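Local atomic coordinates of quinonprotein alcohol dehydrogenase-like protein (PDB entry 4R5O), a protein that is of unknown function but binds calcium ions and joins an immunoglobulin-like beta-sandwich to a seven-bladed beta-propeller. Residues A[144-153]-A[419-427]; A[186-197]-A[200-211]. All coordinates share one frame; numbering follows the deposited sequence.

Contact 1: residues A[144-153]-A[419-427]; sequences ANIIHSNGKF and VPSQILFNN
Leu-424 packs its isobutyl group against Ile-146 and Phe-153, between the edge strands of two neighbouring propeller blades. The strands 144-149 and 422-424 run 24° from parallel and 8.9 Å apart at closest approach, too far for backbone pairing, so side chains must bridge them. Leu-424 CD1 sits over the centre of the Phe-153 ring, 4.1 Å from its centroid, a CH-pi contact. The same methyl meets Ile-146 CG2 at 3.9 Å; a beta-branched residue suits this strand because it offers such a methyl close to the backbone. Leu-424 CD2 lies beside His-148 CB as well as Phe-153 CE1.

His-148 points its CG away from its own backbone N (chi1 -179°), which carries the imidazole past Leu-424 to the C-terminal tail. Its CE1 edge faces Asn-427 O, one oxygen of the terminal carboxylate, at 3.4 Å. ND1 and a water 3.0 Å away share a hydrogen bond in the ring plane; the water in turn weakly accepts from Phe-425 N. Gln-422 is modelled in two conformers; in the one described, its extended chain sends NE2 to Ile-146 O at 2.7 Å, nearly straight but tilted from the carbonyl plane, so this link is less certain.

The chemistry is thus graded, from an apolar middle to a polar end where a histidine meets the chain terminus, and the nearby carboxylate would probably stabilise a protonated imidazole.

Contact 2: residues A[186-197]-A[200-211]; sequences NLSGLTILNEQY and VTGDGIRRIDLK
A four-stranded antiparallel propeller blade holds this contact, in which Gly-189 of its first strand and Thr-201 of its second form a hydrogen-bonded pair. Gly-189 N reaches Thr-201 O at 3.0 Å, and Thr-201 N returns to Gly-189 O at 2.8 Å. Glycine suits the place because a beta carbon there would run into Thr-201 OG1, which itself bonds to Phe-226 N. Gly-202 is likewise bare where a side chain would strike Leu-187.

Leu-187 reaches over the turn at Gly-202 and Asp-203 to the start of strand 204-209, its two methyls parting. CD1 touches Val-200 CG1 at 3.7 Å and lies 3.5 Å from Arg-206 NE, while CD2 rests beside the Asp-203 carboxylate. Arg-206 grips that carboxylate side-on in a salt bridge: NE takes Asp-203 OD1 and NH2 takes OD2 at 2.7 Å, each through a syn lone pair, and NH1 goes on to Asn-215. With an alanine in place of Arg-206, the Asp-203 carboxylate would probably lose its two-pronged partner and be freer to turn, and Leu-187 CD1 would probably lose a neighbour.

At the other end Leu-210 N bonds to Gln-196 O at 2.8 Å. Tyr-197 and Arg-207 lie alongside, ring and guanidinium planes 88° apart, with Tyr-197 CD1 3.5 Å from Arg-207 CD; the guanidinium continues to Ala-259 O. Two Asx turns shape the bends: Asn-194 OD1 accepts from Gln-196 N and also Tyr-197 N, and Asp-209 OD1 accepts from Lys-211 N.

Backbone pairing therefore sets the register, acceptor side chains fix the bends, and the two arginines lie against Leu-187 and Tyr-197 while their charged ends find oxygen partners.

Overall arrangement
From the N terminus the chain passes through the immunoglobulin-like domain and enters the propeller, laying down strands 103-108, 111-116 and 121-123 of one blade before reaching 144-153. Contact 1 closes a loop of 265 residues when the last strand, 422-424, returns to complete that first blade, the ring closure familiar in propellers. Contact 2 closes a tiny loop inside this large one, within the blade that follows 143-181. The two do not cross, but strand 143-149 ties them: Ala-144, Ile-146 and His-148 face the C-terminal strand, while Asn-145 and Ile-147 pack on Ser-188 and Leu-190. Three successive blades are thereby joined, with the contact centres about 15 Å apart.

Contact 1: residues A[144-153]-A[419-427]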
loop_
_atom_site.group_PDB
_atom_site.type_symbol
_atom_site.label_atom_id
_atom_site.label_comp_id
_atom_site.label_asym_id
_atom_site.label_seq_id
_atom_site.Cartn_x
_atom_site.Cartn_y
_atom_site.Cartn_z
ATOM N N ALA A 144 -2.704 8.763 -1.778
ATOM C CA ALA A 144 -1.689 7.732 -1.635
ATOM C C ALA A 144 -1.624 6.952 -2.925
ATOM O O ALA A 144 -2.592 6.290 -3.301
ATOM C CB ALA A 144 -1.996 6.832 -0.453
ATOM N N ASN A 145 -0.520 7.083 -3.633
ATOM C CA ASN A 145 -0.301 6.438 -4.919
ATOM C C ASN A 145 0.881 5.492 -4.733
ATOM O O ASN A 145 1.990 5.947 -4.452
ATOM C CB ASN A 145 -0.087 7.534 -6.001
ATOM C CG ASN A 145 -1.118 8.679 -5.892
ATOM O OD1 ASN A 145 -2.256 8.560 -6.371
ATOM N ND2 ASN A 145 -0.774 9.784 -5.180
ATOM N N ILE A 146 0.612 4.182 -4.744
ATOM C CA ILE A 146 1.621 3.136 -4.481
ATOM C C ILE A 146 1.784 2.192 -5.665
ATOM O O ILE A 146 0.792 1.713 -6.233
ATOM C CB ILE A 146 1.243 2.302 -3.212
ATOM C CG1 ILE A 146 1.002 3.217 -1.992
ATOM C CG2 ILE A 146 2.264 1.189 -2.929
ATOM C CD1 ILE A 146 0.556 2.598 -0.753
ATOM N N ILE A 147 3.042 1.864 -5.971
ATOM C CA ILE A 147 3.408 0.892 -6.997
ATOM C C ILE A 147 4.286 -0.163 -6.339
ATOM O O ILE A 147 5.288 0.148 -5.695
ATOM C CB ILE A 147 4.067 1.521 -8.244
ATOM C CG1 ILE A 147 2.996 2.326 -9.024
ATOM C CG2 ILE A 147 4.706 0.405 -9.149
ATOM C CD1 ILE A 147 3.465 3.120 -9.981
ATOM N N HIS A 148 3.838 -1.407 -6.445
ATOM C CA HIS A 148 4.533 -2.561 -5.956
ATOM C C HIS A 148 5.457 -3.040 -7.089
ATOM O O HIS A 148 4.992 -3.551 -8.118
ATOM C CB HIS A 148 3.526 -3.622 -5.472
ATOM C CG HIS A 148 4.152 -4.863 -4.905
ATOM N ND1 HIS A 148 3.404 -6.006 -4.706
ATOM C CD2 HIS A 148 5.436 -5.114 -4.543
ATOM C CE1 HIS A 148 4.249 -6.906 -4.226
ATOM N NE2 HIS A 148 5.475 -6.411 -4.099
ATOM N N SER A 149 6.771 -2.790 -6.919
ATOM C CA SER A 149 7.791 -3.163 -7.898
ATOM C C SER A 149 9.120 -3.446 -7.189
ATOM O O SER A 149 9.371 -2.857 -6.139
ATOM C CB SER A 149 7.943 -2.053 -8.930
ATOM O OG SER A 149 8.678 -2.477 -10.065
ATOM N N ASN A 150 9.958 -4.347 -7.742
ATOM C CA ASN A 150 11.302 -4.700 -7.239
ATOM C C ASN A 150 11.253 -5.177 -5.746
ATOM O O ASN A 150 12.218 -4.971 -4.992
ATOM C CB ASN A 150 12.262 -3.471 -7.375
ATOM C CG ASN A 150 12.205 -2.667 -8.667
ATOM O OD1 ASN A 150 12.251 -1.425 -8.641
ATOM N ND2 ASN A 150 12.083 -3.332 -9.819
ATOM N N GLY A 151 10.135 -5.792 -5.340
ATOM C CA GLY A 151 9.919 -6.231 -3.965
ATOM C C GLY A 151 9.740 -5.092 -2.973
ATOM O O GLY A 151 9.922 -5.302 -1.766
ATOM N N LYS A 152 9.361 -3.879 -3.474
ATOM C CA LYS A 152 9.157 -2.691 -2.656
ATOM C C LYS A 152 7.809 -2.026 -2.957
ATOM O O LYS A 152 7.274 -2.139 -4.063
ATOM C CB LYS A 152 10.297 -1.654 -2.897
ATOM C CG LYS A 152 11.751 -2.152 -2.748
ATOM C CD LYS A 152 12.107 -2.567 -1.313
ATOM C CE LYS A 152 13.404 -3.334 -1.154
ATOM N NZ LYS A 152 13.318 -4.718 -1.691
ATOM N N PHE A 153 7.284 -1.306 -1.973
ATOM C CA PHE A 153 6.118 -0.466 -2.134
ATOM C C PHE A 153 6.608 0.956 -2.272
ATOM O O PHE A 153 7.184 1.497 -1.329
ATOM C CB PHE A 153 5.085 -0.606 -1.003
ATOM C CG PHE A 153 4.453 -1.959 -0.775
ATOM C CD1 PHE A 153 3.983 -2.714 -1.849
ATOM C CD2 PHE A 153 4.159 -2.401 0.524
ATOM C CE1 PHE A 153 3.342 -3.946 -1.633
ATOM C CE2 PHE A 153 3.495 -3.616 0.737
ATOM C CZ PHE A 153 3.098 -4.384 -0.344
ATOM N N VAL A 419 -12.504 4.943 3.275
ATOM C CA VAL A 419 -12.490 4.220 1.994
ATOM C C VAL A 419 -11.078 3.683 1.687
ATOM O O VAL A 419 -10.141 4.489 1.590
ATOM C CB VAL A 419 -12.984 5.100 0.812
ATOM C CG1 VAL A 419 -13.059 4.294 -0.476
ATOM C CG2 VAL A 419 -14.340 5.734 1.118
ATOM N N PRO A 420 -10.906 2.357 1.471
ATOM C CA PRO A 420 -9.580 1.865 1.072
ATOM C C PRO A 420 -9.282 2.332 -0.354
ATOM O O PRO A 420 -10.183 2.346 -1.205
ATOM C CB PRO A 420 -9.671 0.340 1.208
ATOM C CG PRO A 420 -11.099 0.040 1.430
ATOM C CD PRO A 420 -11.911 1.273 1.504
ATOM N N SER A 421 -8.049 2.797 -0.594
ATOM C CA SER A 421 -7.671 3.352 -1.899
ATOM C C SER A 421 -6.976 2.333 -2.803
ATOM O O SER A 421 -6.990 2.495 -4.035
ATOM C CB SER A 421 -6.746 4.550 -1.709
ATOM O OG SER A 421 -5.604 4.224 -0.934
ATOM N N GLN A 422 -6.368 1.300 -2.193
ATOM C CA GLN A 422 -5.598 0.286 -2.892
ATOM C C GLN A 422 -5.410 -0.970 -2.045
ATOM O O GLN A 422 -5.409 -0.868 -0.834
ATOM C CB GLN A 422 -4.245 0.912 -3.209
ATOM C CG GLN A 422 -3.333 0.073 -4.028
ATOM C CD GLN A 422 -2.212 0.905 -4.456
ATOM O OE1 GLN A 422 -2.065 2.034 -4.008
ATOM N NE2 GLN A 422 -1.420 0.372 -5.355
ATOM N N ILE A 423 -5.233 -2.135 -2.695
ATOM C CA ILE A 423 -4.991 -3.470 -2.146
ATOM C C ILE A 423 -3.671 -3.947 -2.711
ATOM O O ILE A 423 -3.436 -3.833 -3.912
ATOM C CB ILE A 423 -6.183 -4.440 -2.455
ATOM C CG1 ILE A 423 -7.448 -3.960 -1.714
ATOM C CG2 ILE A 423 -5.832 -5.919 -2.096
ATOM C CD1 ILE A 423 -8.596 -4.709 -1.939
ATOM N N LEU A 424 -2.800 -4.460 -1.845
ATOM C CA LEU A 424 -1.443 -4.906 -2.192
ATOM C C LEU A 424 -1.146 -6.274 -1.637
ATOM O O LEU A 424 -1.691 -6.618 -0.593
ATOM C CB LEU A 424 -0.419 -3.897 -1.616
ATOM C CG LEU A 424 -0.487 -2.469 -2.141
ATOM C CD1 LEU A 424 0.048 -1.492 -1.136
ATOM C CD2 LEU A 424 0.165 -2.327 -3.526
ATOM N N PHE A 425 -0.236 -7.028 -2.299
ATOM C CA PHE A 425 0.250 -8.330 -1.819
ATOM C C PHE A 425 1.716 -8.163 -1.375
ATOM O O PHE A 425 2.354 -7.197 -1.800
ATOM C CB PHE A 425 0.081 -9.431 -2.877
ATOM C CG PHE A 425 -1.360 -9.577 -3.328
ATOM C CD1 PHE A 425 -2.300 -10.221 -2.526
ATOM C CD2 PHE A 425 -1.779 -9.064 -4.556
ATOM C CE1 PHE A 425 -3.629 -10.333 -2.939
ATOM C CE2 PHE A 425 -3.109 -9.184 -4.964
ATOM C CZ PHE A 425 -4.023 -9.810 -4.147
ATOM N N ASN A 426 2.245 -9.064 -0.496
ATOM C CA ASN A 426 3.619 -8.917 -0.016
ATOM C C ASN A 426 4.614 -9.625 -0.929
ATOM O O ASN A 426 5.822 -9.510 -0.715
ATOM C CB ASN A 426 3.753 -9.452 1.405
ATOM C CG ASN A 426 4.011 -10.923 1.596
ATOM O OD1 ASN A 426 3.520 -11.784 0.873
ATOM N ND2 ASN A 426 4.754 -11.233 2.646
ATOM N N ASN A 427 4.099 -10.376 -1.926
ATOM C CA ASN A 427 4.852 -11.181 -2.898
ATOM C C ASN A 427 4.496 -10.771 -4.342
ATOM O O ASN A 427 3.393 -10.214 -4.573
ATOM C CB ASN A 427 4.568 -12.703 -2.680
ATOM C CG ASN A 427 3.095 -13.118 -2.788
ATOM O OD1 ASN A 427 2.652 -13.682 -3.799
ATOM N ND2 ASN A 427 2.291 -12.852 -1.754
ATOM O OXT ASN A 427 5.312 -11.040 -5.251
HETATM O O HOH W 1 0.497 -5.979 -5.353
#

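Contact 2: residues A[186-197]-A[200-211]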
loop_
_atom_site.group_PDB
_atom_site.type_symbol
_atom_site.label_atom_id
_atom_site.label_comp_id
_atom_site.label_asym_id
_atom_site.label_seq_id
_atom_site.Cartn_x
_atom_site.Cartn_y
_atom_site.Cartn_z
ATOM N N ASN A 186 1.586 18.609 -4.272
ATOM C CA ASN A 186 0.515 18.350 -5.250
ATOM C C ASN A 186 0.985 17.463 -6.414
ATOM O O ASN A 186 0.660 17.712 -7.581
ATOM C CB ASN A 186 -0.022 19.682 -5.796
ATOM C CG ASN A 186 -0.554 20.588 -4.720
ATOM O OD1 ASN A 186 -0.241 21.776 -4.668
ATOM N ND2 ASN A 186 -1.305 20.028 -3.787
ATOM N N LEU A 187 1.692 16.382 -6.074
ATOM C CA LEU A 187 2.191 15.401 -7.037
ATOM C C LEU A 187 1.537 14.078 -6.734
ATOM O O LEU A 187 1.743 13.537 -5.643
ATOM C CB LEU A 187 3.730 15.320 -6.972
ATOM C CG LEU A 187 4.503 16.624 -7.184
ATOM C CD1 LEU A 187 5.951 16.392 -7.019
ATOM C CD2 LEU A 187 4.203 17.262 -8.539
ATOM N N SER A 188 0.696 13.583 -7.652
ATOM C CA SER A 188 -0.051 12.347 -7.425
ATOM C C SER A 188 0.161 11.284 -8.542
ATOM O O SER A 188 -0.506 10.242 -8.514
ATOM C CB SER A 188 -1.540 12.659 -7.316
ATOM O OG SER A 188 -2.037 13.241 -8.506
ATOM N N GLY A 189 1.068 11.539 -9.487
ATOM C CA GLY A 189 1.333 10.600 -10.570
ATOM C C GLY A 189 2.629 9.864 -10.354
ATOM O O GLY A 189 3.678 10.491 -10.264
ATOM N N LEU A 190 2.571 8.533 -10.232
ATOM C CA LEU A 190 3.768 7.718 -10.004
ATOM C C LEU A 190 3.906 6.611 -11.086
ATOM O O LEU A 190 2.933 5.923 -11.428
ATOM C CB LEU A 190 3.750 7.080 -8.588
ATOM C CG LEU A 190 4.996 6.249 -8.158
ATOM C CD1 LEU A 190 6.264 7.111 -8.143
ATOM C CD2 LEU A 190 4.782 5.556 -6.836
ATOM N N THR A 191 5.139 6.445 -11.593
ATOM C CA THR A 191 5.551 5.444 -12.572
ATOM C C THR A 191 6.871 4.849 -12.131
ATOM O O THR A 191 7.748 5.595 -11.728
ATOM C CB THR A 191 5.659 6.065 -14.005
ATOM O OG1 THR A 191 4.523 6.868 -14.323
ATOM C CG2 THR A 191 5.850 5.019 -15.087
ATOM N N ILE A 192 7.016 3.533 -12.173
ATOM C CA ILE A 192 8.294 2.893 -11.884
ATOM C C ILE A 192 8.793 2.374 -13.252
ATOM O O ILE A 192 8.114 1.535 -13.880
ATOM C CB ILE A 192 8.240 1.812 -10.744
ATOM C CG1 ILE A 192 8.459 2.462 -9.330
ATOM C CG2 ILE A 192 9.410 0.828 -10.918
ATOM C CD1 ILE A 192 7.639 3.561 -8.872
ATOM N N LEU A 193 9.924 2.964 -13.739
ATOM C CA LEU A 193 10.491 2.659 -15.054
ATOM C C LEU A 193 11.229 1.336 -15.045
ATOM O O LEU A 193 11.096 0.553 -15.998
ATOM C CB LEU A 193 11.453 3.772 -15.536
ATOM C CG LEU A 193 10.928 5.223 -15.582
ATOM C CD1 LEU A 193 12.007 6.186 -16.051
ATOM C CD2 LEU A 193 9.762 5.355 -16.472
ATOM N N ASN A 194 12.033 1.101 -13.987
ATOM C CA ASN A 194 12.890 -0.075 -13.814
ATOM C C ASN A 194 13.360 -0.153 -12.365
ATOM O O ASN A 194 12.693 0.410 -11.503
ATOM C CB ASN A 194 14.080 -0.023 -14.795
ATOM C CG ASN A 194 14.921 1.231 -14.752
ATOM O OD1 ASN A 194 15.204 1.802 -13.690
ATOM N ND2 ASN A 194 15.438 1.612 -15.907
ATOM N N GLU A 195 14.476 -0.846 -12.079
ATOM C CA GLU A 195 14.977 -0.999 -10.708
ATOM C C GLU A 195 15.628 0.258 -10.181
ATOM O O GLU A 195 15.683 0.455 -8.954
ATOM C CB GLU A 195 16.016 -2.135 -10.598
ATOM C CG GLU A 195 15.612 -3.511 -11.099
ATOM C CD GLU A 195 16.532 -4.644 -10.666
ATOM O OE1 GLU A 195 17.478 -4.400 -9.879
ATOM O OE2 GLU A 195 16.258 -5.799 -11.064
ATOM N N GLN A 196 16.157 1.092 -11.102
ATOM C CA GLN A 196 16.932 2.264 -10.754
ATOM C C GLN A 196 16.096 3.574 -10.770
ATOM O O GLN A 196 16.370 4.457 -9.956
ATOM C CB GLN A 196 18.107 2.367 -11.758
ATOM C CG GLN A 196 19.132 3.511 -11.539
ATOM C CD GLN A 196 19.966 3.522 -10.270
ATOM O OE1 GLN A 196 19.955 2.598 -9.442
ATOM N NE2 GLN A 196 20.758 4.577 -10.119
ATOM N N TYR A 197 15.102 3.709 -11.674
ATOM C CA TYR A 197 14.371 4.965 -11.807
ATOM C C TYR A 197 12.873 4.830 -11.817
ATOM O O TYR A 197 12.317 3.838 -12.272
ATOM C CB TYR A 197 14.763 5.648 -13.128
ATOM C CG TYR A 197 16.212 6.061 -13.184
ATOM C CD1 TYR A 197 16.667 7.170 -12.479
ATOM C CD2 TYR A 197 17.126 5.368 -13.975
ATOM C CE1 TYR A 197 18.003 7.552 -12.514
ATOM C CE2 TYR A 197 18.463 5.758 -14.040
ATOM C CZ TYR A 197 18.897 6.845 -13.294
ATOM O OH TYR A 197 20.199 7.272 -13.350
ATOM N N VAL A 200 7.768 10.925 -11.249
ATOM C CA VAL A 200 6.781 11.593 -10.410
ATOM C C VAL A 200 6.214 12.728 -11.257
ATOM O O VAL A 200 6.964 13.548 -11.794
ATOM C CB VAL A 200 7.340 12.048 -9.033
ATOM C CG1 VAL A 200 6.329 12.941 -8.303
ATOM C CG2 VAL A 200 7.765 10.844 -8.162
ATOM N N THR A 201 4.900 12.711 -11.463
ATOM C CA THR A 201 4.212 13.707 -12.294
ATOM C C THR A 201 3.121 14.399 -11.437
ATOM O O THR A 201 2.752 13.915 -10.348
ATOM C CB THR A 201 3.656 13.036 -13.567
ATOM O OG1 THR A 201 2.818 11.949 -13.202
ATOM C CG2 THR A 201 4.776 12.478 -14.494
ATOM N N GLY A 202 2.658 15.544 -11.919
ATOM C CA GLY A 202 1.676 16.390 -11.249
ATOM C C GLY A 202 1.801 17.847 -11.651
ATOM O O GLY A 202 0.794 18.548 -11.767
ATOM N N ASP A 203 3.047 18.299 -11.904
ATOM C CA ASP A 203 3.432 19.648 -12.343
ATOM C C ASP A 203 4.344 19.572 -13.566
ATOM O O ASP A 203 5.069 20.521 -13.880
ATOM C CB ASP A 203 4.133 20.388 -11.193
ATOM C CG ASP A 203 5.423 19.782 -10.656
ATOM O OD1 ASP A 203 5.846 18.703 -11.166
ATOM O OD2 ASP A 203 6.000 20.367 -9.713
ATOM N N GLY A 204 4.278 18.433 -14.253
ATOM C CA GLY A 204 5.096 18.089 -15.412
ATOM C C GLY A 204 5.666 16.708 -15.182
ATOM O O GLY A 204 4.952 15.849 -14.671
ATOM N N ILE A 205 6.952 16.484 -15.505
ATOM C CA ILE A 205 7.602 15.173 -15.334
ATOM C C ILE A 205 8.908 15.328 -14.557
ATOM O O ILE A 205 9.793 16.109 -14.938
ATOM C CB ILE A 205 7.879 14.440 -16.687
ATOM C CG1 ILE A 205 6.614 14.373 -17.567
ATOM C CG2 ILE A 205 8.504 13.047 -16.448
ATOM C CD1 ILE A 205 6.862 14.002 -18.959
ATOM N N ARG A 206 9.037 14.512 -13.500
ATOM C CA ARG A 206 10.233 14.413 -12.668
ATOM C C ARG A 206 10.757 13.008 -12.677
ATOM O O ARG A 206 9.970 12.083 -12.492
ATOM C CB ARG A 206 9.959 14.841 -11.221
ATOM C CG ARG A 206 9.430 16.227 -11.063
ATOM C CD ARG A 206 8.799 16.302 -9.710
ATOM N NE ARG A 206 8.251 17.623 -9.422
ATOM C CZ ARG A 206 8.920 18.574 -8.782
ATOM N NH1 ARG A 206 10.175 18.361 -8.377
ATOM N NH2 ARG A 206 8.350 19.748 -8.545
ATOM N N ARG A 207 12.068 12.832 -12.893
ATOM C CA ARG A 207 12.703 11.522 -12.778
ATOM C C ARG A 207 13.196 11.387 -11.385
ATOM O O ARG A 207 13.846 12.303 -10.901
ATOM C CB ARG A 207 13.840 11.328 -13.803
ATOM C CG ARG A 207 14.504 9.938 -13.712
ATOM C CD ARG A 207 15.658 9.759 -14.672
ATOM N NE ARG A 207 16.739 10.718 -14.444
ATOM C CZ ARG A 207 16.982 11.784 -15.209
ATOM N NH1 ARG A 207 16.256 12.010 -16.302
ATOM N NH2 ARG A 207 17.974 12.607 -14.909
ATOM N N ILE A 208 12.901 10.286 -10.728
ATOM C CA ILE A 208 13.392 10.053 -9.368
ATOM C C ILE A 208 14.322 8.805 -9.392
ATOM O O ILE A 208 14.022 7.811 -10.060
ATOM C CB ILE A 208 12.224 9.925 -8.314
ATOM C CG1 ILE A 208 12.782 9.808 -6.853
ATOM C CG2 ILE A 208 11.192 8.815 -8.660
ATOM C CD1 ILE A 208 11.851 10.227 -5.755
ATOM N N ASP A 209 15.483 8.909 -8.718
ATOM C CA ASP A 209 16.427 7.793 -8.551
ATOM C C ASP A 209 15.914 6.964 -7.393
ATOM O O ASP A 209 15.757 7.499 -6.300
ATOM C CB ASP A 209 17.861 8.326 -8.334
ATOM C CG ASP A 209 18.950 7.269 -8.246
ATOM O OD1 ASP A 209 18.853 6.379 -7.368
ATOM O OD2 ASP A 209 19.948 7.395 -8.973
ATOM N N LEU A 210 15.598 5.692 -7.612
ATOM C CA LEU A 210 14.979 4.848 -6.572
ATOM C C LEU A 210 15.992 4.406 -5.462
ATOM O O LEU A 210 15.569 3.771 -4.494
ATOM C CB LEU A 210 14.322 3.606 -7.204
ATOM C CG LEU A 210 13.168 3.911 -8.181
ATOM C CD1 LEU A 210 12.601 2.661 -8.777
ATOM C CD2 LEU A 210 12.062 4.708 -7.523
ATOM N N LYS A 211 17.271 4.836 -5.537
ATOM C CA LYS A 211 18.264 4.523 -4.506
ATOM C C LYS A 211 18.580 5.784 -3.691
ATOM O O LYS A 211 18.344 5.791 -2.467
ATOM C CB LYS A 211 19.549 3.916 -5.109
ATOM C CG LYS A 211 19.325 2.770 -6.142
ATOM C CD LYS A 211 18.523 1.542 -5.624
ATOM C CE LYS A 211 18.321 0.499 -6.708
ATOM N NZ LYS A 211 17.471 -0.631 -6.246
HETATM O O HOH W 2 4.238 9.550 -13.076
#